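Local structure of regulatory protein (Pseudomonas aeruginosa, 5J2Y) at residues 12-16 and 58-62. The protein binds promoter DNA as a quorum-sensing repressor and represses virulence gene expression, serving as a global regulator in Pseudomonas aeruginosa. Numbering follows the deposited sequence.
Sequences MAFRA and LHFYI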
loop_
_atom_site.group_PDB
_atom_site.type_symbol
_atom_site.label_atom_id
_atom_site.label_comp_id
_atom_site.label_asym_id
_atom_site.label_seq_id
_atom_site.Cartn_x
_atom_site.Cartn_y
_atom_site.Cartn_z
HETATM N N MSE A 12 9.330 2.931 -1.166
HETATM C CA MSE A 12 7.929 3.237 -0.957
HETATM C C MSE A 12 7.258 2.157 -0.119
HETATM O O MSE A 12 6.459 2.474 0.773
HETATM C CB MSE A 12 7.297 3.415 -2.329
HETATM C CG MSE A 12 5.814 3.587 -2.164
HETATM SE SE MSE A 12 5.428 5.399 -1.477
HETATM C CE MSE A 12 5.608 6.300 -3.190
ATOM N N ALA A 13 7.584 0.898 -0.388
ATOM C CA ALA A 13 6.961 -0.192 0.323
ATOM C C ALA A 13 7.263 -0.117 1.812
ATOM O O ALA A 13 6.367 -0.312 2.641
ATOM C CB ALA A 13 7.418 -1.517 -0.239
ATOM N N PHE A 14 8.501 0.239 2.150
ATOM C CA PHE A 14 8.849 0.434 3.558
ATOM C C PHE A 14 8.080 1.592 4.187
ATOM O O PHE A 14 7.671 1.522 5.356
ATOM C CB PHE A 14 10.343 0.596 3.714
ATOM C CG PHE A 14 11.110 -0.559 3.172
ATOM C CD1 PHE A 14 11.271 -1.711 3.927
ATOM C CD2 PHE A 14 11.609 -0.527 1.899
ATOM C CE1 PHE A 14 12.006 -2.772 3.436
ATOM C CE2 PHE A 14 12.323 -1.594 1.369
ATOM C CZ PHE A 14 12.519 -2.725 2.144
ATOM N N ARG A 15 7.872 2.653 3.412
ATOM C CA ARG A 15 7.112 3.796 3.894
ATOM C C ARG A 15 5.733 3.232 4.189
ATOM O O ARG A 15 5.243 3.300 5.317
ATOM C CB ARG A 15 7.029 4.885 2.827
ATOM C CG ARG A 15 8.024 6.019 3.017
ATOM C CD ARG A 15 7.416 7.357 2.629
ATOM N NE ARG A 15 6.771 8.014 3.763
ATOM C CZ ARG A 15 6.066 9.136 3.674
ATOM N NH1 ARG A 15 5.514 9.664 4.758
ATOM N NH2 ARG A 15 5.913 9.735 2.500
ATOM N N ALA A 16 5.123 2.658 3.158
ATOM C CA ALA A 16 3.809 2.007 3.283
ATOM C C ALA A 16 3.661 1.176 4.544
ATOM O O ALA A 16 2.631 1.227 5.182
ATOM C CB ALA A 16 3.526 1.134 2.069
ATOM N N LEU A 58 0.408 3.811 -4.144
ATOM C CA LEU A 58 0.859 4.023 -2.774
ATOM C C LEU A 58 1.220 5.482 -2.563
ATOM O O LEU A 58 0.837 6.072 -1.550
ATOM C CB LEU A 58 2.054 3.151 -2.407
ATOM C CG LEU A 58 1.672 1.686 -2.246
ATOM C CD1 LEU A 58 2.912 0.854 -2.324
ATOM C CD2 LEU A 58 0.936 1.468 -0.926
ATOM N N HIS A 59 1.884 6.063 -3.549
ATOM C CA HIS A 59 2.230 7.494 -3.524
ATOM C C HIS A 59 1.017 8.402 -3.271
ATOM O O HIS A 59 0.971 9.170 -2.314
ATOM C CB HIS A 59 2.901 7.918 -4.812
ATOM C CG HIS A 59 3.164 9.378 -4.861
ATOM N ND1 HIS A 59 4.106 10.000 -4.071
ATOM C CD2 HIS A 59 2.557 10.358 -5.563
ATOM C CE1 HIS A 59 4.100 11.294 -4.322
ATOM N NE2 HIS A 59 3.161 11.538 -5.217
ATOM N N PHE A 60 0.007 8.251 -4.097
ATOM C CA PHE A 60 -1.169 9.105 -3.976
ATOM C C PHE A 60 -1.944 8.864 -2.691
ATOM O O PHE A 60 -2.579 9.780 -2.153
ATOM C CB PHE A 60 -2.077 8.917 -5.196
ATOM C CG PHE A 60 -1.470 9.444 -6.460
ATOM C CD1 PHE A 60 -1.109 10.804 -6.564
ATOM C CD2 PHE A 60 -1.266 8.614 -7.563
ATOM C CE1 PHE A 60 -0.547 11.296 -7.734
ATOM C CE2 PHE A 60 -0.718 9.118 -8.741
ATOM C CZ PHE A 60 -0.355 10.443 -8.826
ATOM N N TYR A 61 -1.916 7.624 -2.227
ATOM C CA TYR A 61 -2.566 7.272 -0.974
ATOM C C TYR A 61 -1.897 7.888 0.256
ATOM O O TYR A 61 -2.547 8.469 1.110
ATOM C CB TYR A 61 -2.569 5.753 -0.806
ATOM C CG TYR A 61 -3.280 5.279 0.437
ATOM C CD1 TYR A 61 -4.651 5.329 0.551
ATOM C CD2 TYR A 61 -2.555 4.764 1.516
ATOM C CE1 TYR A 61 -5.308 4.855 1.696
ATOM C CE2 TYR A 61 -3.192 4.310 2.653
ATOM C CZ TYR A 61 -4.566 4.343 2.739
ATOM O OH TYR A 61 -5.168 3.901 3.909
ATOM N N ILE A 62 -0.601 7.706 0.345
ATOM C CA ILE A 62 0.186 8.183 1.478
ATOM C C ILE A 62 0.147 9.724 1.609
ATOM O O ILE A 62 -0.061 10.256 2.702
ATOM C CB ILE A 62 1.620 7.637 1.358
ATOM C CG1 ILE A 62 1.627 6.188 1.805
ATOM C CG2 ILE A 62 2.593 8.407 2.226
ATOM C CD1 ILE A 62 2.759 5.395 1.217
#
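Segments 12-16 and 58-62, where M12 and I62 meet, run in roughly the same direction at 36°, their axes approaching to 10.6 Å. In this all-helical helix-turn-helix protein, apolar packing joins the N-terminal half of helix 9-22 to the C-terminal end of helix 52-62, with no hydrogen bond between the segments. M12, present as selenomethionine, bridges the gap. Its CG stands anti to the backbone N (chi1 174°), and bends at chi2 and chi3 carry the methyl end onto helix 52-62. Along this chain CG lies 3.8 Å from L58 CB, SE lies 3.8 Å from I62 CD1, and CE ends against H59 CB at 3.5 Å, beside the edge of the imidazole. The M12 chain runs antiparallel to those of L58 and I62. One turn on, the small A16 sets its CB 4.0 Å from L58 CD2, while I62 CD1 reaches the A16 backbone. F30 and W31 of helix 27-32 touch A16 and L58 respectively, so a third helix adjoins the contact. On the more exposed side the I62 branches divide: CG1 lies beside the backbone N, whereas CG2, anti to it, sits over one face of the R15 guanidinium, off-centre toward its rim and 3.6 Å from NH2.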